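Side-chain contacts in beta-amyloid-like protein (Caenorhabditis elegans, PDB 3K66), which binds heparin through its E2 domain and, as a membrane-spanning homologue of human amyloid precursor protein, probably acts in cell adhesion and neural development: residues T72-S75 and L76-E79; H108-R111 and Q112-T116; T165-H168 and R169-I173; R176-G179 and T180-M183; T200-K203 and D204-E208. One frame throughout, in Å; residues are numbered along the deposited sequence.

In the fold
All five contacts lie within single helices, between side chains about one turn apart. Interactions 1 and 2 share the long helix 55-119, yet their centres are 54 Å apart, on opposite sides of the chain's centre. Interactions 3 and 4 follow one another on the same helix, 163-182, and their centres are 16 Å apart; interaction 5 lies on helix 195-209. The last four gather toward one end of the elongated domain. There Y110 of interaction 2 reaches T180 of interaction 4 (OH to O 3.1 Å), while W202 of interaction 5 packs on I177, N178 and L181 of interaction 4. Interaction 3 comes within about 5 Å of interaction 5, nearest atoms, without touching it.

Interaction 1: T72-S75 and L76-E79; sequences TVSS and LEEE
L76 follows T72 by one turn of the α-helix, its N-H bonded to T72 O at 3.0 Å. The leucine lies against the preceding turn with CB and CG, CB 3.2 Å from V73 O and CG 3.9 Å from T72 O, and its branches come only beyond. There the chain spreads away from the turn, which suits a residue turned to another helix. The glutamates behave differently. E77 has CG opposite its own backbone N (chi1 165°) and a straight chain beyond, and this brings OE1 alongside S74, 4.3 Å from OG and too far for a bond. E78 lays CB against S75 O at 3.4 Å before its extended chain runs outward. In S75 the hydroxyl swings to the carbonyl side (chi1 -174°), and the small side chain hardly projects beyond the helix. Serines and glutamates fit this surface because their polar ends can meet solvent, whereas L76 and T72 mark the inward stripe. Those two side chains press on helix 14-53, T72 touching V36 and L76 touching both V36 and K32; E79 adds a long, weak ion pair to K32, so that this turn lies along the flank of the neighbouring helix.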
loop_
_atom_site.group_PDB
_atom_site.type_symbol
_atom_site.label_atom_id
_atom_site.label_comp_id
_atom_site.label_asym_id
_atom_site.label_seq_id
_atom_site.Cartn_x
_atom_site.Cartn_y
_atom_site.Cartn_z
ATOM N N THR A 72 25.734 -9.425 -13.803
ATOM C CA THR A 72 24.809 -10.316 -13.112
ATOM C C THR A 72 24.039 -9.616 -12.003
ATOM O O THR A 72 22.841 -9.833 -11.839
ATOM C CB THR A 72 25.498 -11.529 -12.505
ATOM O OG1 THR A 72 25.906 -12.429 -13.548
ATOM C CG2 THR A 72 24.520 -12.251 -11.595
ATOM N N VAL A 73 24.718 -8.770 -11.240
ATOM C CA VAL A 73 24.048 -8.047 -10.170
ATOM C C VAL A 73 22.891 -7.274 -10.780
ATOM O O VAL A 73 21.734 -7.618 -10.543
ATOM C CB VAL A 73 24.999 -7.058 -9.466
ATOM C CG1 VAL A 73 24.225 -6.222 -8.453
ATOM C CG2 VAL A 73 26.125 -7.817 -8.784
ATOM N N SER A 74 23.206 -6.241 -11.564
ATOM C CA SER A 74 22.186 -5.415 -12.232
ATOM C C SER A 74 21.036 -6.260 -12.761
ATOM O O SER A 74 19.867 -5.938 -12.564
ATOM C CB SER A 74 22.792 -4.637 -13.399
ATOM O OG SER A 74 23.607 -3.582 -12.917
ATOM N N SER A 75 21.382 -7.344 -13.439
ATOM C CA SER A 75 20.373 -8.244 -13.973
ATOM C C SER A 75 19.390 -8.601 -12.848
ATOM O O SER A 75 18.181 -8.411 -12.988
ATOM C CB SER A 75 21.041 -9.501 -14.526
ATOM O OG SER A 75 20.116 -10.339 -15.185
ATOM N N LEU A 76 19.911 -9.094 -11.724
ATOM C CA LEU A 76 19.063 -9.463 -10.582
ATOM C C LEU A 76 18.245 -8.314 -10.008
ATOM O O LEU A 76 17.051 -8.450 -9.743
ATOM C CB LEU A 76 19.909 -10.070 -9.468
ATOM C CG LEU A 76 20.157 -11.572 -9.551
ATOM C CD1 LEU A 76 21.082 -11.984 -8.418
ATOM C CD2 LEU A 76 18.826 -12.325 -9.481
ATOM N N GLU A 77 18.906 -7.183 -9.811
ATOM C CA GLU A 77 18.282 -5.985 -9.260
ATOM C C GLU A 77 17.058 -5.582 -10.063
ATOM O O GLU A 77 16.057 -5.135 -9.511
ATOM C CB GLU A 77 19.319 -4.870 -9.248
ATOM C CG GLU A 77 18.790 -3.487 -9.050
ATOM C CD GLU A 77 19.901 -2.472 -9.015
ATOM O OE1 GLU A 77 20.719 -2.434 -9.960
ATOM O OE2 GLU A 77 19.951 -1.713 -8.037
ATOM N N GLU A 78 17.150 -5.753 -11.374
ATOM C CA GLU A 78 16.050 -5.428 -12.266
ATOM C C GLU A 78 14.891 -6.375 -12.040
ATOM O O GLU A 78 13.767 -5.953 -11.815
ATOM C CB GLU A 78 16.489 -5.535 -13.721
ATOM C CG GLU A 78 16.817 -4.207 -14.362
ATOM C CD GLU A 78 17.392 -4.383 -15.755
ATOM O OE1 GLU A 78 16.936 -5.300 -16.463
ATOM O OE2 GLU A 78 18.295 -3.608 -16.145
ATOM N N GLU A 79 15.171 -7.662 -12.117
ATOM C CA GLU A 79 14.147 -8.657 -11.925
ATOM C C GLU A 79 13.391 -8.432 -10.621
ATOM O O GLU A 79 12.169 -8.371 -10.638
ATOM C CB GLU A 79 14.772 -10.045 -11.935
ATOM C CG GLU A 79 13.764 -11.166 -11.959
ATOM C CD GLU A 79 14.435 -12.522 -11.854
ATOM O OE1 GLU A 79 15.231 -12.868 -12.748
ATOM O OE2 GLU A 79 14.183 -13.233 -10.865
#

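Interaction 2: H108-R111 and Q112-T116; sequences HDYR and QALAT
Y110 and L114 form an i to i+4 pair on the long α-helix 55-119 of the E2 domain, an all-helical fold. Their apolar contact is a CH-pi interaction: L114 CD1 sits over one face of the phenol ring, 4.1 Å from its centroid and 25° off the ring normal, shifted toward the rim near CZ. Tyrosine suits the place because it combines this broad face with a polar tip. With CG opposite the backbone N (chi1 178°), the ring lies over helix 123-154, against S129 and L130, and its OH is hydrogen-bonded to T180 O. A phenylalanine here would probably keep the leucine contact but leave T180 O without this hydroxyl partner. A113, small enough to lie close to the turn, packs on V126 of the same neighbouring helix.

The backbone bonds are those of a regular helix: Q112 N to H108 O and A113 N to D109 O are both 3.0 Å, and A115 N to R111 O is 2.8 Å. T116 N continues the series to Q112 O.

The polar contacts lie on the exposed side. H108 and Q112 run side by side, imidazole and amide planes turned 67° against each other. A water lies in the plane of the imidazole at its edge and is held only weakly by H108 NE2, but it accepts a hydrogen bond of 2.6 Å from Q112 NE2.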
loop_
_atom_site.group_PDB
_atom_site.type_symbol
_atom_site.label_atom_id
_atom_site.label_comp_id
_atom_site.label_asym_id
_atom_site.label_seq_id
_atom_site.Cartn_x
_atom_site.Cartn_y
_atom_site.Cartn_z
ATOM N N HIS A 108 -24.915 1.933 1.739
ATOM C CA HIS A 108 -26.224 1.271 1.704
ATOM C C HIS A 108 -26.815 1.221 3.095
ATOM O O HIS A 108 -27.894 1.739 3.327
ATOM C CB HIS A 108 -26.087 -0.156 1.159
ATOM C CG HIS A 108 -27.342 -0.967 1.254
ATOM N ND1 HIS A 108 -28.337 -0.926 0.295
ATOM C CD2 HIS A 108 -27.782 -1.808 2.218
ATOM C CE1 HIS A 108 -29.334 -1.706 0.670
ATOM N NE2 HIS A 108 -29.024 -2.254 1.830
ATOM N N ASP A 109 -26.105 0.581 4.014
ATOM C CA ASP A 109 -26.571 0.496 5.388
ATOM C C ASP A 109 -26.942 1.908 5.870
ATOM O O ASP A 109 -27.907 2.073 6.617
ATOM C CB ASP A 109 -25.489 -0.087 6.311
ATOM C CG ASP A 109 -25.131 -1.527 5.974
ATOM O OD1 ASP A 109 -26.031 -2.317 5.647
ATOM O OD2 ASP A 109 -23.943 -1.886 6.061
ATOM N N TYR A 110 -26.192 2.926 5.432
ATOM C CA TYR A 110 -26.470 4.308 5.857
ATOM C C TYR A 110 -27.799 4.855 5.384
ATOM O O TYR A 110 -28.618 5.303 6.193
ATOM C CB TYR A 110 -25.394 5.281 5.377
ATOM C CG TYR A 110 -25.672 6.739 5.751
ATOM C CD1 TYR A 110 -25.591 7.751 4.803
ATOM C CD2 TYR A 110 -25.927 7.098 7.074
ATOM C CE1 TYR A 110 -25.744 9.084 5.156
ATOM C CE2 TYR A 110 -26.079 8.425 7.453
ATOM C CZ TYR A 110 -25.978 9.414 6.487
ATOM O OH TYR A 110 -26.043 10.743 6.866
ATOM N N ARG A 111 -27.990 4.853 4.070
ATOM C CA ARG A 111 -29.215 5.359 3.488
ATOM C C ARG A 111 -30.439 4.597 3.962
ATOM O O ARG A 111 -31.495 5.180 4.172
ATOM C CB ARG A 111 -29.118 5.308 1.977
ATOM C CG ARG A 111 -28.178 6.349 1.395
ATOM C CD ARG A 111 -28.897 7.139 0.331
ATOM N NE ARG A 111 -29.054 8.541 0.703
ATOM C CZ ARG A 111 -29.879 9.388 0.092
ATOM N NH1 ARG A 111 -30.638 8.971 -0.925
ATOM N NH2 ARG A 111 -29.927 10.661 0.478
ATOM N N GLN A 112 -30.302 3.290 4.148
ATOM C CA GLN A 112 -31.437 2.510 4.619
ATOM C C GLN A 112 -31.724 3.005 6.032
ATOM O O GLN A 112 -32.877 3.263 6.397
ATOM C CB GLN A 112 -31.114 1.006 4.619
ATOM C CG GLN A 112 -32.259 0.130 4.066
ATOM C CD GLN A 112 -31.911 -1.351 3.948
ATOM O OE1 GLN A 112 -32.236 -2.008 2.947
ATOM N NE2 GLN A 112 -31.272 -1.885 4.967
ATOM N N ALA A 113 -30.661 3.152 6.816
ATOM C CA ALA A 113 -30.785 3.621 8.188
ATOM C C ALA A 113 -31.631 4.887 8.209
ATOM O O ALA A 113 -32.465 5.082 9.094
ATOM C CB ALA A 113 -29.409 3.904 8.773
ATOM N N LEU A 114 -31.403 5.753 7.229
ATOM C CA LEU A 114 -32.143 7.006 7.139
ATOM C C LEU A 114 -33.584 6.793 6.691
ATOM O O LEU A 114 -34.518 7.299 7.320
ATOM C CB LEU A 114 -31.451 7.978 6.177
ATOM C CG LEU A 114 -30.312 8.806 6.762
ATOM C CD1 LEU A 114 -29.627 9.567 5.648
ATOM C CD2 LEU A 114 -30.845 9.768 7.843
ATOM N N ALA A 115 -33.766 6.058 5.597
ATOM C CA ALA A 115 -35.105 5.794 5.093
ATOM C C ALA A 115 -35.934 5.171 6.209
ATOM O O ALA A 115 -37.047 5.620 6.475
ATOM C CB ALA A 115 -35.049 4.876 3.878
ATOM N N THR A 116 -35.391 4.152 6.872
ATOM C CA THR A 116 -36.102 3.497 7.967
ATOM C C THR A 116 -36.420 4.469 9.083
ATOM O O THR A 116 -37.331 4.253 9.870
ATOM C CB THR A 116 -35.294 2.343 8.561
ATOM O OG1 THR A 116 -35.271 1.251 7.634
ATOM C CG2 THR A 116 -35.899 1.886 9.879
HETATM O O HOH W 1 -29.788 -3.960 4.747
#

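Interaction 3: T165-H168 and R169-I173; sequences TVIH and RLRYI
H168 and Y172, one turn apart on helix 163-182, meet ring against ring on the outer side of the helix. Followed outward, the histidine begins at CB, which sits beside the peptide N of R169 simply because that is the next residue. CG is turned opposite the backbone N of its own residue (chi1 -177°), a setting that carries the imidazole along the helix toward the following turn. ND1 lies nearer the backbone, 4.0 Å from R169 N, whereas CD2 and CE1 already face the phenol, at 3.7 Å and 3.5 Å from Y172 CE2. NE2, the tip, is directed to the CD2-CE2 side of the phenol. The rings are inclined at 58° with centroids 4.8 Å apart, an oblique pair in which Y172 CD2 hangs over one face of the imidazole near its rim. The edge of the phenol also meets H168 O, in the ring plane, so the tyrosine meets both the imidazole and the backbone carbonyl of H168.

Beside this pair, I167 CG2 lies over one face of the R171 guanidinium, 3.4 Å from NH1; the long arginine can shield an exposed isoleucine while its charge remains at the surface. On the inward side V166 CG1 and L170 CD1 run alongside each other at 3.7 Å. That side faces helix 123-154, where L170 packs on R141 and L145, R169 reaches T144, and I173 touches E137.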
loop_
_atom_site.group_PDB
_atom_site.type_symbol
_atom_site.label_atom_id
_atom_site.label_comp_id
_atom_site.label_asym_id
_atom_site.label_seq_id
_atom_site.Cartn_x
_atom_site.Cartn_y
_atom_site.Cartn_z
ATOM N N THR A 165 -2.148 13.550 -7.815
ATOM C CA THR A 165 -3.156 12.505 -7.607
ATOM C C THR A 165 -3.586 12.354 -6.132
ATOM O O THR A 165 -4.773 12.185 -5.823
ATOM C CB THR A 165 -2.606 11.150 -8.117
ATOM O OG1 THR A 165 -2.316 11.260 -9.519
ATOM C CG2 THR A 165 -3.597 10.029 -7.891
ATOM N N VAL A 166 -2.611 12.392 -5.229
ATOM C CA VAL A 166 -2.885 12.251 -3.798
ATOM C C VAL A 166 -3.745 13.409 -3.314
ATOM O O VAL A 166 -4.726 13.193 -2.606
ATOM C CB VAL A 166 -1.567 12.208 -2.968
ATOM C CG1 VAL A 166 -1.847 12.348 -1.481
ATOM C CG2 VAL A 166 -0.835 10.897 -3.217
ATOM N N ILE A 167 -3.381 14.632 -3.691
ATOM C CA ILE A 167 -4.164 15.788 -3.293
ATOM C C ILE A 167 -5.568 15.709 -3.885
ATOM O O ILE A 167 -6.503 16.242 -3.307
ATOM C CB ILE A 167 -3.520 17.129 -3.745
ATOM C CG1 ILE A 167 -2.114 17.293 -3.145
ATOM C CG2 ILE A 167 -4.403 18.296 -3.312
ATOM C CD1 ILE A 167 -1.370 18.527 -3.607
ATOM N N HIS A 168 -5.730 15.051 -5.030
ATOM C CA HIS A 168 -7.051 14.935 -5.657
ATOM C C HIS A 168 -7.922 13.937 -4.907
ATOM O O HIS A 168 -9.114 14.166 -4.706
ATOM C CB HIS A 168 -6.922 14.500 -7.112
ATOM C CG HIS A 168 -8.231 14.441 -7.830
ATOM N ND1 HIS A 168 -8.879 13.254 -8.107
ATOM C CD2 HIS A 168 -9.041 15.427 -8.283
ATOM C CE1 HIS A 168 -10.028 13.514 -8.700
ATOM N NE2 HIS A 168 -10.153 14.823 -8.820
ATOM N N ARG A 169 -7.324 12.825 -4.494
ATOM C CA ARG A 169 -8.056 11.816 -3.736
ATOM C C ARG A 169 -8.478 12.369 -2.379
ATOM O O ARG A 169 -9.634 12.256 -1.986
ATOM C CB ARG A 169 -7.189 10.589 -3.502
ATOM C CG ARG A 169 -7.385 9.487 -4.506
ATOM C CD ARG A 169 -6.811 8.210 -3.948
ATOM N NE ARG A 169 -7.474 7.040 -4.500
ATOM C CZ ARG A 169 -6.821 6.010 -5.018
ATOM N NH1 ARG A 169 -5.490 6.014 -5.046
ATOM N NH2 ARG A 169 -7.492 4.983 -5.525
ATOM N N LEU A 170 -7.532 12.969 -1.667
ATOM C CA LEU A 170 -7.821 13.509 -0.345
ATOM C C LEU A 170 -8.917 14.576 -0.361
ATOM O O LEU A 170 -9.687 14.701 0.596
ATOM C CB LEU A 170 -6.534 14.040 0.306
ATOM C CG LEU A 170 -5.551 12.930 0.697
ATOM C CD1 LEU A 170 -4.219 13.479 1.190
ATOM C CD2 LEU A 170 -6.177 12.124 1.781
ATOM N N ARG A 171 -9.004 15.317 -1.460
ATOM C CA ARG A 171 -10.011 16.364 -1.612
ATOM C C ARG A 171 -11.396 15.738 -1.709
ATOM O O ARG A 171 -12.319 16.092 -0.958
ATOM C CB ARG A 171 -9.739 17.178 -2.870
ATOM C CG ARG A 171 -9.691 18.655 -2.629
ATOM C CD ARG A 171 -8.851 19.310 -3.696
ATOM N NE ARG A 171 -8.252 20.560 -3.241
ATOM C CZ ARG A 171 -7.155 21.091 -3.777
ATOM N NH1 ARG A 171 -6.534 20.480 -4.785
ATOM N NH2 ARG A 171 -6.677 22.239 -3.311
ATOM N N TYR A 172 -11.550 14.812 -2.645
ATOM C CA TYR A 172 -12.840 14.180 -2.807
ATOM C C TYR A 172 -13.272 13.343 -1.623
ATOM O O TYR A 172 -14.460 13.163 -1.394
ATOM C CB TYR A 172 -12.877 13.344 -4.077
ATOM C CG TYR A 172 -13.239 14.156 -5.280
ATOM C CD1 TYR A 172 -14.578 14.407 -5.608
ATOM C CD2 TYR A 172 -12.245 14.693 -6.091
ATOM C CE1 TYR A 172 -14.908 15.168 -6.714
ATOM C CE2 TYR A 172 -12.569 15.464 -7.204
ATOM C CZ TYR A 172 -13.900 15.696 -7.507
ATOM O OH TYR A 172 -14.212 16.477 -8.594
ATOM N N ILE A 173 -12.331 12.800 -0.867
ATOM C CA ILE A 173 -12.749 12.020 0.294
ATOM C C ILE A 173 -13.456 12.974 1.247
ATOM O O ILE A 173 -14.533 12.682 1.788
ATOM C CB ILE A 173 -11.566 11.340 1.014
ATOM C CG1 ILE A 173 -11.056 10.184 0.137
ATOM C CG2 ILE A 173 -12.044 10.803 2.381
ATOM C CD1 ILE A 173 -9.821 9.548 0.628
#

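Interaction 4: R176-G179 and T180-M183; sequences RING and TLAM
R176 O accepts from T180 twice: the regular helical bond from T180 N (2.7 Å) nearly follows the C=O direction, and T180 OG1 approaches the same oxygen from above the carbonyl plane. That hydroxyl bond is 2.6 Å long, with the donor 45° out of the plane. It exists because OG1 stands beside the threonine's own backbone N (chi1 -50°) and can fold back on the preceding turn. Threonine suits this buried position: the bond satisfies its hydroxyl within the helix, and CG2 gives an apolar surface.

L181 carries the hydrophobic part. Its CD1 lies 3.8 Å from I177 CG2, the two chains running side by side, and 3.7 Å from ND2 of N178, whose side chain runs obliquely to the leucine's. CD1 thus touches both I177 and N178. A182 N bonds N178 O at 2.8 Å, whereas M183 N makes only a weak bond to G179 O.

Three helices surround this turn. R176 forms a salt bridge with E137 of helix 123-154, where Y133 also touches T180; I177, N178 and L181 pack on W202 of helix 195-209; and M183 lies against Y110 and R111 of helix 55-119.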
loop_
_atom_site.group_PDB
_atom_site.type_symbol
_atom_site.label_atom_id
_atom_site.label_comp_id
_atom_site.label_asym_id
_atom_site.label_seq_id
_atom_site.Cartn_x
_atom_site.Cartn_y
_atom_site.Cartn_z
ATOM N N ARG A 176 -16.934 13.836 -0.409
ATOM C CA ARG A 176 -17.900 12.764 -0.183
ATOM C C ARG A 176 -18.325 12.732 1.312
ATOM O O ARG A 176 -19.521 12.697 1.631
ATOM C CB ARG A 176 -17.336 11.390 -0.614
ATOM C CG ARG A 176 -17.260 11.169 -2.118
ATOM C CD ARG A 176 -16.746 9.783 -2.443
ATOM N NE ARG A 176 -15.354 9.627 -2.044
ATOM C CZ ARG A 176 -14.314 9.774 -2.859
ATOM N NH1 ARG A 176 -14.492 10.073 -4.141
ATOM N NH2 ARG A 176 -13.082 9.649 -2.377
ATOM N N ILE A 177 -17.369 12.772 2.238
ATOM C CA ILE A 177 -17.749 12.747 3.666
ATOM C C ILE A 177 -18.628 13.947 4.033
ATOM O O ILE A 177 -19.617 13.805 4.751
ATOM C CB ILE A 177 -16.512 12.684 4.633
ATOM C CG1 ILE A 177 -15.799 11.341 4.454
ATOM C CG2 ILE A 177 -16.959 12.768 6.098
ATOM C CD1 ILE A 177 -14.556 11.169 5.290
ATOM N N ASN A 178 -18.291 15.140 3.568
ATOM C CA ASN A 178 -19.167 16.250 3.911
ATOM C C ASN A 178 -20.534 16.027 3.276
ATOM O O ASN A 178 -21.560 16.069 3.956
ATOM C CB ASN A 178 -18.564 17.593 3.501
ATOM C CG ASN A 178 -17.595 18.111 4.553
ATOM O OD1 ASN A 178 -16.623 18.775 4.243
ATOM N ND2 ASN A 178 -17.870 17.793 5.822
ATOM N N GLY A 179 -20.541 15.743 1.980
ATOM C CA GLY A 179 -21.793 15.485 1.310
ATOM C C GLY A 179 -22.605 14.466 2.089
ATOM O O GLY A 179 -23.807 14.619 2.292
ATOM N N THR A 180 -21.949 13.421 2.565
ATOM C CA THR A 180 -22.681 12.402 3.298
ATOM C C THR A 180 -23.287 12.950 4.598
ATOM O O THR A 180 -24.374 12.538 5.002
ATOM C CB THR A 180 -21.784 11.198 3.551
ATOM O OG1 THR A 180 -21.176 10.808 2.313
ATOM C CG2 THR A 180 -22.594 10.033 4.071
ATOM N N LEU A 181 -22.599 13.899 5.234
ATOM C CA LEU A 181 -23.097 14.537 6.455
ATOM C C LEU A 181 -24.278 15.451 6.073
ATOM O O LEU A 181 -25.262 15.579 6.818
ATOM C CB LEU A 181 -21.976 15.345 7.130
ATOM C CG LEU A 181 -20.910 14.489 7.836
ATOM C CD1 LEU A 181 -19.518 15.119 7.730
ATOM C CD2 LEU A 181 -21.294 14.329 9.289
ATOM N N ALA A 182 -24.184 16.081 4.906
ATOM C CA ALA A 182 -25.259 16.951 4.460
ATOM C C ALA A 182 -26.592 16.185 4.410
ATOM O O ALA A 182 -27.661 16.753 4.622
ATOM C CB ALA A 182 -24.930 17.547 3.082
ATOM N N MET A 183 -26.530 14.892 4.137
ATOM C CA MET A 183 -27.747 14.119 4.069
ATOM C C MET A 183 -28.567 14.204 5.341
ATOM O O MET A 183 -29.733 13.836 5.341
ATOM C CB MET A 183 -27.435 12.665 3.711
ATOM C CG MET A 183 -27.145 12.497 2.228
ATOM S SD MET A 183 -26.521 10.886 1.764
ATOM C CE MET A 183 -25.709 11.239 0.164
#

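Interaction 5: T200-K203 and D204-E208; sequences TYWK and DYRDE
K203 NZ and D207 OD2, one turn apart, form the salt bridge of this stretch at 2.6 Å, on the syn lone pair of the carboxylate oxygen. The lysine sets CG opposite its backbone N, then bends at chi2 (-89°) and again at chi4, which brings NZ across to the aspartate. A short acid suits the position because the lysine supplies the length. R206 has its polar partners elsewhere: NH2 makes salt bridges with E138 and D174, while the guanidinium stands alongside the W202 indole at 78° between planes.

D204 lies on the same polar side, next to K203. Its N-H bonds T200 O at 2.6 Å, and OD2 lies 3.2 Å from T200 CG2; OD1 is 5.2 Å from K203 NZ, an opposite charge nearby but not in contact. With an alanine in place of D204 the carboxylate would go, probably opening a gap beside the T200 methyl and leaving K203 with D207 as its one nearby acid in this stretch.

Packing falls to the tyrosines and W202. The Y201 and Y205 planes differ by 26°, but the centroids are 5.7 Å apart, offset enough that little of one ring lies over the other, and Y205 CB lies over one face of the Y201 ring near its rim. Y201 and Y205 both face helix 123-154, Y201 OH bonding R135. W202 meets I134 of that helix and packs on D174, I177, N178 and L181 of helix 163-182, which places helix 195-209 against both.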
loop_
_atom_site.group_PDB
_atom_site.type_symbol
_atom_site.label_atom_id
_atom_site.label_comp_id
_atom_site.label_asym_id
_atom_site.label_seq_id
_atom_site.Cartn_x
_atom_site.Cartn_y
_atom_site.Cartn_z
ATOM N N THR A 200 -17.260 14.728 15.457
ATOM C CA THR A 200 -16.176 14.524 16.407
ATOM C C THR A 200 -15.534 13.156 16.138
ATOM O O THR A 200 -14.298 13.004 16.121
ATOM C CB THR A 200 -16.688 14.604 17.843
ATOM O OG1 THR A 200 -17.328 15.871 18.034
ATOM C CG2 THR A 200 -15.521 14.462 18.845
ATOM N N TYR A 201 -16.384 12.166 15.893
ATOM C CA TYR A 201 -15.901 10.830 15.598
ATOM C C TYR A 201 -14.957 10.891 14.418
ATOM O O TYR A 201 -13.930 10.215 14.385
ATOM C CB TYR A 201 -17.047 9.882 15.257
ATOM C CG TYR A 201 -16.573 8.488 14.889
ATOM C CD1 TYR A 201 -16.115 7.598 15.860
ATOM C CD2 TYR A 201 -16.581 8.065 13.558
ATOM C CE1 TYR A 201 -15.682 6.327 15.511
ATOM C CE2 TYR A 201 -16.154 6.806 13.203
ATOM C CZ TYR A 201 -15.705 5.940 14.187
ATOM O OH TYR A 201 -15.287 4.677 13.832
ATOM N N TRP A 202 -15.316 11.697 13.431
ATOM C CA TRP A 202 -14.483 11.841 12.240
ATOM C C TRP A 202 -13.135 12.447 12.628
ATOM O O TRP A 202 -12.099 11.935 12.244
ATOM C CB TRP A 202 -15.210 12.713 11.218
ATOM C CG TRP A 202 -14.485 13.000 9.960
ATOM C CD1 TRP A 202 -13.458 12.288 9.413
ATOM C CD2 TRP A 202 -14.854 13.973 8.982
ATOM N NE1 TRP A 202 -13.181 12.747 8.137
ATOM C CE2 TRP A 202 -14.024 13.778 7.857
ATOM C CE3 TRP A 202 -15.812 14.983 8.953
ATOM C CZ2 TRP A 202 -14.132 14.557 6.706
ATOM C CZ3 TRP A 202 -15.926 15.767 7.806
ATOM C CH2 TRP A 202 -15.088 15.548 6.690
ATOM N N LYS A 203 -13.145 13.526 13.405
ATOM C CA LYS A 203 -11.895 14.146 13.821
ATOM C C LYS A 203 -11.106 13.152 14.683
ATOM O O LYS A 203 -9.895 12.961 14.496
ATOM C CB LYS A 203 -12.168 15.443 14.595
ATOM C CG LYS A 203 -10.962 16.048 15.302
ATOM C CD LYS A 203 -10.790 15.490 16.723
ATOM C CE LYS A 203 -9.933 16.417 17.604
ATOM N NZ LYS A 203 -8.593 16.705 16.978
ATOM N N ASP A 204 -11.805 12.513 15.621
ATOM C CA ASP A 204 -11.166 11.530 16.485
ATOM C C ASP A 204 -10.622 10.363 15.666
ATOM O O ASP A 204 -9.460 9.990 15.797
ATOM C CB ASP A 204 -12.134 11.018 17.562
ATOM C CG ASP A 204 -12.301 12.010 18.698
ATOM O OD1 ASP A 204 -11.310 12.723 18.965
ATOM O OD2 ASP A 204 -13.394 12.078 19.318
ATOM N N TYR A 205 -11.449 9.785 14.802
ATOM C CA TYR A 205 -10.990 8.666 14.001
ATOM C C TYR A 205 -9.801 9.025 13.136
ATOM O O TYR A 205 -8.878 8.242 13.017
ATOM C CB TYR A 205 -12.092 8.126 13.107
ATOM C CG TYR A 205 -11.690 6.810 12.489
ATOM C CD1 TYR A 205 -11.714 5.633 13.241
ATOM C CD2 TYR A 205 -11.261 6.739 11.166
ATOM C CE1 TYR A 205 -11.322 4.416 12.687
ATOM C CE2 TYR A 205 -10.870 5.531 10.599
ATOM C CZ TYR A 205 -10.908 4.371 11.371
ATOM O OH TYR A 205 -10.573 3.159 10.823
ATOM N N ARG A 206 -9.814 10.192 12.505
ATOM C CA ARG A 206 -8.666 10.565 11.690
ATOM C C ARG A 206 -7.421 10.706 12.570
ATOM O O ARG A 206 -6.344 10.220 12.218
ATOM C CB ARG A 206 -8.901 11.867 10.936
ATOM C CG ARG A 206 -7.633 12.338 10.263
ATOM C CD ARG A 206 -7.858 13.547 9.385
ATOM N NE ARG A 206 -8.676 13.195 8.232
ATOM C CZ ARG A 206 -9.059 14.057 7.297
ATOM N NH1 ARG A 206 -8.679 15.320 7.406
ATOM N NH2 ARG A 206 -9.826 13.667 6.271
ATOM N N ASP A 207 -7.556 11.368 13.717
ATOM C CA ASP A 207 -6.399 11.529 14.592
ATOM C C ASP A 207 -5.706 10.197 14.872
ATOM O O ASP A 207 -4.479 10.129 14.824
ATOM C CB ASP A 207 -6.782 12.201 15.921
ATOM C CG ASP A 207 -6.940 13.714 15.792
ATOM O OD1 ASP A 207 -6.331 14.305 14.862
ATOM O OD2 ASP A 207 -7.661 14.318 16.634
ATOM N N GLU A 208 -6.479 9.147 15.144
ATOM C CA GLU A 208 -5.911 7.829 15.435
ATOM C C GLU A 208 -5.217 7.123 14.279
ATOM O O GLU A 208 -4.060 6.697 14.391
ATOM C CB GLU A 208 -6.992 6.871 15.928
ATOM C CG GLU A 208 -7.579 7.172 17.281
ATOM C CD GLU A 208 -8.549 6.088 17.714
ATOM O OE1 GLU A 208 -8.124 4.918 17.814
ATOM O OE2 GLU A 208 -9.731 6.414 17.940
#